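Side-chain contacts in uncharacterized protein (Staphylococcus aureus subsp. aureus Mu50, PDB 4EBG), which is of unknown function but is a secreted DUF4467-family protein with a cystatin-like fold of the NTF2 clan: residues 10-13 with 14-18; 26-29 with 30-33; 80-83 with 84-87. All blocks are in the same frame, centred on the assembly; numbering follows the deposited sequence. Where two conformers were deposited one is given.

Contact 1. Residues 10-13 with 14-18; sequences YKEQ and NQMNK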
loop_
_atom_site.group_PDB
_atom_site.type_symbol
_atom_site.label_atom_id
_atom_site.label_comp_id
_atom_site.label_asym_id
_atom_site.label_seq_id
_atom_site.Cartn_x
_atom_site.Cartn_y
_atom_site.Cartn_z
ATOM N N TYR B 10 6.755 7.868 11.791
ATOM C CA TYR B 10 7.599 7.399 10.706
ATOM C C TYR B 10 7.648 5.863 10.690
ATOM O O TYR B 10 7.687 5.294 9.594
ATOM C CB TYR B 10 9.009 8.028 10.755
ATOM C CG TYR B 10 9.002 9.426 10.152
ATOM C CD1 TYR B 10 9.138 9.612 8.818
ATOM C CD2 TYR B 10 8.757 10.546 10.931
ATOM C CE1 TYR B 10 9.055 10.871 8.255
ATOM C CE2 TYR B 10 8.672 11.806 10.377
ATOM C CZ TYR B 10 8.807 11.966 9.048
ATOM O OH TYR B 10 8.694 13.183 8.450
ATOM N N LYS B 11 7.586 5.225 11.845
ATOM C CA LYS B 11 7.560 3.756 11.832
ATOM C C LYS B 11 6.312 3.267 11.120
ATOM O O LYS B 11 6.350 2.341 10.296
ATOM C CB LYS B 11 7.624 3.244 13.257
ATOM C CG LYS B 11 7.496 1.725 13.330
ATOM C CD LYS B 11 7.784 1.197 14.756
ATOM C CE LYS B 11 7.522 -0.282 14.881
ATOM N NZ LYS B 11 6.080 -0.599 14.975
ATOM N N GLU B 12 5.161 3.862 11.450
ATOM C CA GLU B 12 3.905 3.447 10.873
ATOM C C GLU B 12 3.924 3.733 9.359
ATOM O O GLU B 12 3.467 2.911 8.585
ATOM C CB GLU B 12 2.742 4.156 11.568
ATOM C CG GLU B 12 1.406 3.748 11.064
ATOM C CD GLU B 12 1.023 2.325 11.377
ATOM O OE1 GLU B 12 1.643 1.696 12.263
ATOM O OE2 GLU B 12 0.053 1.856 10.732
ATOM N N GLN B 13 4.412 4.902 8.955
ATOM C CA GLN B 13 4.457 5.220 7.565
ATOM C C GLN B 13 5.285 4.192 6.819
ATOM O O GLN B 13 4.917 3.731 5.719
ATOM C CB GLN B 13 5.055 6.611 7.327
ATOM C CG GLN B 13 4.994 7.039 5.830
ATOM C CD GLN B 13 3.633 7.386 5.365
ATOM O OE1 GLN B 13 2.988 8.187 6.002
ATOM N NE2 GLN B 13 3.187 6.847 4.234
ATOM N N ASN B 14 6.448 3.848 7.353
ATOM C CA ASN B 14 7.293 2.865 6.677
ATOM C C ASN B 14 6.634 1.472 6.623
ATOM O O ASN B 14 6.779 0.778 5.623
ATOM C CB ASN B 14 8.670 2.825 7.329
ATOM C CG ASN B 14 9.569 3.907 6.806
ATOM O OD1 ASN B 14 9.779 3.981 5.618
ATOM N ND2 ASN B 14 10.101 4.762 7.673
ATOM N N GLN B 15 5.956 1.072 7.692
ATOM C CA GLN B 15 5.271 -0.211 7.723
ATOM C C GLN B 15 4.224 -0.246 6.640
ATOM O O GLN B 15 4.103 -1.230 5.893
ATOM C CB GLN B 15 4.651 -0.465 9.097
ATOM C CG GLN B 15 5.664 -0.868 10.168
ATOM C CD GLN B 15 5.047 -1.003 11.536
ATOM O OE1 GLN B 15 4.146 -0.256 11.895
ATOM N NE2 GLN B 15 5.541 -1.945 12.314
HETATM N N MSE B 16 3.399 0.795 6.549
HETATM C CA MSE B 16 2.381 0.827 5.498
HETATM C C MSE B 16 2.976 0.889 4.107
HETATM O O MSE B 16 2.522 0.236 3.207
HETATM C CB MSE B 16 1.443 2.014 5.723
HETATM C CG MSE B 16 0.574 1.851 6.980
HETATM SE SE MSE B 16 -0.782 3.193 7.118
HETATM C CE MSE B 16 0.412 4.613 7.278
ATOM N N ASN B 17 4.055 1.669 3.948
ATOM C CA ASN B 17 4.662 1.774 2.611
ATOM C C ASN B 17 5.254 0.432 2.199
ATOM O O ASN B 17 5.227 0.114 1.024
ATOM C CB ASN B 17 5.765 2.841 2.544
ATOM C CG ASN B 17 5.244 4.253 2.500
ATOM O OD1 ASN B 17 4.079 4.546 2.786
ATOM N ND2 ASN B 17 6.141 5.165 2.111
ATOM N N LYS B 18 5.782 -0.325 3.156
ATOM C CA LYS B 18 6.368 -1.627 2.834
ATOM C C LYS B 18 5.288 -2.549 2.273
ATOM O O LYS B 18 5.499 -3.240 1.282
ATOM C CB LYS B 18 7.021 -2.279 4.043
ATOM C CG LYS B 18 7.513 -3.698 3.757
ATOM C CD LYS B 18 7.702 -4.490 5.037
ATOM C CE LYS B 18 7.078 -5.888 4.925
ATOM N NZ LYS B 18 5.652 -5.974 5.400
#
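Gln13 and Asn17 join their side-chain amides one turn apart. Gln13 NE2 gives an N-H to Asn17 OD1 at 2.9 Å, with an N-H...O angle of 154°. The acceptor lies close to the amide plane of Gln13, while the donor is tilted from the carbonyl plane of Asn17. The two amide planes are 73° apart. Gln13 can reach forward because CG is anti to its backbone N (chi1 -175°) and the chain then bends at chi2. Its OE1 is bonded to Tyr65 OH, and Asn17 ND2 to the backbone of Lys28, so both buried amides are held at each end. Tyr10 O accepts twice from Asn14: from N at 2.9 Å, and weakly from ND2 at 3.1 Å. The stronger partner of the Asn14 amide is the backbone of Ile31. All this lies on helix 3-23, which packs on the antiparallel sheet of a cystatin-like fold. Further i to i+4 backbone bonds run from Gln15 N to Lys11 O and from Met16 N to Glu12 O. Outside the polar pairs, selenomethionine Met16 is modelled in two conformers. In the one given it packs along Glu12, and also touches Tyr65 of strand 60-68 and Ile19 of the second subunit. Gln13 and Asn17 both pack on Val23 of that subunit.

Contact 2. Residues 26-29 with 30-33; sequences TIKT and DIKQ. With PO4 (phosphate ion), chain D.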
loop_
_atom_site.group_PDB
_atom_site.type_symbol
_atom_site.label_atom_id
_atom_site.label_comp_id
_atom_site.label_asym_id
_atom_site.label_seq_id
_atom_site.Cartn_x
_atom_site.Cartn_y
_atom_site.Cartn_z
ATOM N N THR B 26 6.659 1.083 -6.973
ATOM C CA THR B 26 7.344 2.377 -7.003
ATOM C C THR B 26 7.305 3.117 -5.668
ATOM O O THR B 26 7.957 4.161 -5.517
ATOM C CB THR B 26 6.775 3.287 -8.072
ATOM O OG1 THR B 26 5.413 3.552 -7.771
ATOM C CG2 THR B 26 6.896 2.685 -9.463
ATOM N N ILE B 27 6.577 2.599 -4.712
ATOM C CA ILE B 27 6.512 3.189 -3.373
ATOM C C ILE B 27 7.821 3.006 -2.614
ATOM O O ILE B 27 8.373 1.928 -2.553
ATOM C CB ILE B 27 5.280 2.641 -2.570
ATOM C CG1 ILE B 27 3.993 3.155 -3.218
ATOM C CG2 ILE B 27 5.315 3.035 -1.098
ATOM C CD1 ILE B 27 2.712 2.595 -2.641
ATOM N N LYS B 28 8.299 4.121 -2.067
ATOM C CA LYS B 28 9.527 4.165 -1.293
ATOM C C LYS B 28 9.327 3.618 0.097
ATOM O O LYS B 28 8.403 4.015 0.800
ATOM C CB LYS B 28 10.084 5.606 -1.274
ATOM C CG LYS B 28 11.403 5.834 -0.603
ATOM C CD LYS B 28 11.933 7.247 -0.844
ATOM C CE LYS B 28 13.193 7.533 -0.001
ATOM N NZ LYS B 28 14.310 6.678 -0.532
ATOM N N THR B 29 10.257 2.754 0.545
ATOM C CA THR B 29 10.130 2.032 1.824
ATOM C C THR B 29 11.152 2.334 2.922
ATOM O O THR B 29 11.165 1.684 3.962
ATOM C CB THR B 29 10.068 0.529 1.562
ATOM O OG1 THR B 29 11.318 0.133 1.012
ATOM C CG2 THR B 29 8.940 0.184 0.568
ATOM N N ASP B 30 11.955 3.362 2.689
ATOM C CA ASP B 30 13.015 3.818 3.591
ATOM C C ASP B 30 12.878 5.310 3.809
ATOM O O ASP B 30 13.796 6.109 3.546
ATOM C CB ASP B 30 14.425 3.413 3.104
ATOM C CG ASP B 30 14.790 3.951 1.754
ATOM O OD1 ASP B 30 13.925 4.301 0.903
ATOM O OD2 ASP B 30 16.034 3.995 1.511
ATOM N N ILE B 31 11.712 5.695 4.316
ATOM C CA ILE B 31 11.381 7.082 4.550
ATOM C C ILE B 31 12.132 7.527 5.810
ATOM O O ILE B 31 12.040 6.859 6.847
ATOM C CB ILE B 31 9.865 7.301 4.732
ATOM C CG1 ILE B 31 9.054 6.770 3.525
ATOM C CG2 ILE B 31 9.555 8.757 5.036
ATOM C CD1 ILE B 31 9.381 7.431 2.202
ATOM N N LYS B 32 12.803 8.668 5.698
ATOM C CA LYS B 32 13.595 9.202 6.815
ATOM C C LYS B 32 13.140 10.619 7.166
ATOM O O LYS B 32 12.975 11.442 6.307
ATOM C CB LYS B 32 15.064 9.218 6.428
ATOM C CG LYS B 32 15.658 7.833 6.139
ATOM C CD LYS B 32 17.011 7.874 5.482
ATOM C CE LYS B 32 16.995 8.133 3.970
ATOM N NZ LYS B 32 16.522 6.956 3.133
ATOM N N GLN B 33 13.028 10.866 8.465
ATOM C CA GLN B 33 12.621 12.178 8.961
ATOM C C GLN B 33 13.522 13.300 8.421
ATOM O O GLN B 33 13.051 14.381 8.103
ATOM C CB GLN B 33 12.584 12.162 10.483
ATOM C CG GLN B 33 12.184 13.486 11.107
ATOM C CD GLN B 33 12.105 13.385 12.628
ATOM O OE1 GLN B 33 12.039 12.306 13.160
ATOM N NE2 GLN B 33 12.064 14.537 13.315
HETATM P P PO4 D . 17.775 8.094 -0.273
HETATM O O1 PO4 D . 17.346 9.215 -1.224
HETATM O O2 PO4 D . 18.973 8.642 0.396
HETATM O O3 PO4 D . 16.598 7.829 0.652
HETATM O O4 PO4 D . 18.104 6.881 -1.185
HETATM O O HOH W 1 12.790 2.401 -1.047
#
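Asp30 meets Lys28, two residues earlier in the loop between helix 3-23 and strand 37-41. Lys28 NZ makes a salt bridge to Asp30 OD1 at 2.8 Å, and meets that oxygen from above the carboxylate plane, 38° out of it. Lys28 starts with CG anti to the backbone N (chi1 -176°) and stays extended until chi4, where it bends. The aliphatic part thus runs past the carboxylate, and Lys28 CG is 3.3 Å from Asp30 OD1. Asp30 OD1 also takes a hydrogen bond from a water, which in turn accepts one from Thr29 N. This water ties the carboxylate back to the backbone before it. Asp30 N is buried here and has no partner in the model.

Ile31 comes next and is buried. Its CD1 packs against the aliphatic chain of Lys28, 3.8 Å from Lys28 CG, and the side chain also touches Asn17 of the helix and Ile51 of strand 46-52.

Lys32 curls back through bends at chi3 and chi4. Its NZ gives a hydrogen bond to Asp30 O at 2.9 Å, in the carbonyl plane, and a longer salt bridge to Asp30 OD2 at 3.4 Å. Both lysines then share one oxygen of a phosphate ion, probably taken from the crystallisation liquor. Phosphate O3 is 2.8 Å from Lys28 NZ and 2.6 Å from Lys32 NZ.

Lys28 NZ and Lys32 NZ are only 4.3 Å apart. The aspartate and the phosphate probably offset their charges, so the paired lysines are consistent with a surface spot that can take up an anion; a natural ligand cannot be inferred from it.

Contact 3. Residues 80-83 with 84-87; sequences PIKY and MKDH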
loop_
_atom_site.group_PDB
_atom_site.type_symbol
_atom_site.label_atom_id
_atom_site.label_comp_id
_atom_site.label_asym_id
_atom_site.label_seq_id
_atom_site.Cartn_x
_atom_site.Cartn_y
_atom_site.Cartn_z
ATOM N N PRO B 80 -4.216 17.279 4.937
ATOM C CA PRO B 80 -3.021 17.757 5.645
ATOM C C PRO B 80 -2.569 19.153 5.213
ATOM O O PRO B 80 -1.994 19.879 6.048
ATOM C CB PRO B 80 -1.970 16.695 5.341
ATOM C CG PRO B 80 -2.421 16.084 4.164
ATOM C CD PRO B 80 -3.931 16.111 4.101
ATOM N N ILE B 81 -2.785 19.498 3.946
ATOM C CA ILE B 81 -2.382 20.804 3.413
ATOM C C ILE B 81 -3.203 21.877 4.111
ATOM O O ILE B 81 -2.686 22.916 4.564
ATOM C CB ILE B 81 -2.603 20.848 1.886
ATOM C CG1 ILE B 81 -1.767 19.767 1.198
ATOM C CG2 ILE B 81 -2.267 22.204 1.351
ATOM C CD1 ILE B 81 -0.380 19.607 1.722
ATOM N N LYS B 82 -4.520 21.672 4.153
ATOM C CA LYS B 82 -5.381 22.591 4.810
ATOM C C LYS B 82 -5.022 22.677 6.297
ATOM O O LYS B 82 -5.048 23.750 6.908
ATOM C CB LYS B 82 -6.831 22.171 4.644
ATOM C CG LYS B 82 -7.807 23.070 5.335
ATOM C CD LYS B 82 -9.248 22.596 5.206
ATOM C CE LYS B 82 -10.215 23.554 5.920
ATOM N NZ LYS B 82 -9.972 25.031 5.639
ATOM N N TYR B 83 -4.706 21.538 6.897
ATOM C CA TYR B 83 -4.441 21.527 8.320
ATOM C C TYR B 83 -3.250 22.426 8.613
ATOM O O TYR B 83 -3.226 23.179 9.597
ATOM C CB TYR B 83 -4.197 20.094 8.834
ATOM C CG TYR B 83 -4.408 19.988 10.305
ATOM C CD1 TYR B 83 -3.402 20.320 11.217
ATOM C CD2 TYR B 83 -5.637 19.608 10.796
ATOM C CE1 TYR B 83 -3.625 20.277 12.580
ATOM C CE2 TYR B 83 -5.854 19.533 12.196
ATOM C CZ TYR B 83 -4.862 19.898 13.080
ATOM O OH TYR B 83 -5.042 19.887 14.430
HETATM N N MSE B 84 -2.195 22.295 7.816
HETATM C CA MSE B 84 -0.981 23.110 8.066
HETATM C C MSE B 84 -1.242 24.594 7.876
HETATM O O MSE B 84 -0.701 25.431 8.555
HETATM C CB MSE B 84 0.152 22.662 7.157
HETATM C CG MSE B 84 0.647 21.249 7.411
HETATM SE SE MSE B 84 2.149 20.752 6.296
HETATM C CE MSE B 84 1.249 20.588 4.714
ATOM N N LYS B 85 -2.076 24.907 6.916
ATOM C CA LYS B 85 -2.462 26.297 6.622
ATOM C C LYS B 85 -3.169 26.959 7.782
ATOM O O LYS B 85 -3.015 28.134 8.074
ATOM C CB LYS B 85 -3.348 26.305 5.335
ATOM C CG LYS B 85 -3.914 27.669 5.033
ATOM C CD LYS B 85 -4.648 27.668 3.712
ATOM C CE LYS B 85 -5.854 26.797 3.656
ATOM N NZ LYS B 85 -6.988 27.292 4.478
ATOM N N ASP B 86 -4.014 26.152 8.393
ATOM C CA ASP B 86 -5.023 26.637 9.331
ATOM C C ASP B 86 -4.590 26.634 10.770
ATOM O O ASP B 86 -5.312 27.180 11.604
ATOM C CB ASP B 86 -6.307 25.824 9.198
ATOM C CG ASP B 86 -7.072 26.113 7.953
ATOM O OD1 ASP B 86 -6.650 26.981 7.154
ATOM O OD2 ASP B 86 -8.116 25.436 7.749
ATOM N N HIS B 87 -3.437 26.020 11.102
ATOM C CA HIS B 87 -3.020 25.867 12.511
ATOM C C HIS B 87 -1.570 26.301 12.704
ATOM O O HIS B 87 -0.770 26.162 11.777
ATOM C CB HIS B 87 -3.157 24.403 12.951
ATOM C CG HIS B 87 -4.548 23.845 12.865
ATOM N ND1 HIS B 87 -5.044 23.302 11.708
ATOM C CD2 HIS B 87 -5.547 23.783 13.766
ATOM C CE1 HIS B 87 -6.287 22.922 11.902
ATOM N NE2 HIS B 87 -6.605 23.188 13.144
HETATM O O HOH W 2 -8.988 25.628 2.907
#
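Tyr83 and His87 stack face to face where the short helix 80-86 of this cystatin-like fold ends. The ring centroids are 3.7 Å apart and the planes differ by 16°. His87 ND1 sits over the centre of the tyrosine ring, and Tyr83 CZ over the centre of the imidazole. The same ND1 gives its N-H to Tyr83 O at 2.8 Å, nearly straight at 164°. The oxygen lies in the imidazole plane, and the donor meets a lone pair in the carbonyl plane. One residue therefore offers the histidine both a ring face and an acceptor. This fixes the ring's rotation and indicates that ND1 carries a proton. Tyr83 also meets Tyr41 edge to face, and His87 touches the same Tyr41 on strand 37-41.

Another side of the helix holds a salt-bridge network. Lys82 NZ makes a salt bridge to Asp86 OD2 at 2.8 Å, on its syn lone pair. Lys85 NZ makes a second one to Asp86 OD1 at 2.7 Å, on the syn side but somewhat out of the carboxylate plane. Lys82 NZ and Lys85 NZ come within 3.9 Å of each other, and one water accepts from both. The aspartate and the water probably ease their repulsion.

Farther out, selenomethionine Met84 and Pro80 lie against the sheet, touching Val48 and Tyr62. Asp79 OD1 accepts from Lys82 N, and weakly from Ile81 N, at the start of the helix. Met84 holds CG anti to the carbonyl carbon (chi1 -65°) and bends at chi3, which brings its methyl CE to 3.5 Å from Ile81 CD1.

How the contacts relate
Contacts 1 and 2 adjoin, with centres 8 Å apart. Helix 3-23 holds the loop of contact 2 through two asparagine side chains. Asn17 ND2 is 2.9 Å from Lys28 O, and Asn14 OD1 is 2.9 Å from Ile31 N; both are probable hydrogen bonds. The amides of contact 1 probably help to place the backbone at Lys28 and Ile31, beside the lysines that hold the phosphate. Contact 3 lies on the opposite side of the chain's centre. Its centre is about 22 Å from that of contact 1 and 23 Å from that of contact 2, and it touches neither. Strand 46-52 is a shared neighbour: side chains from all three contacts pack on it.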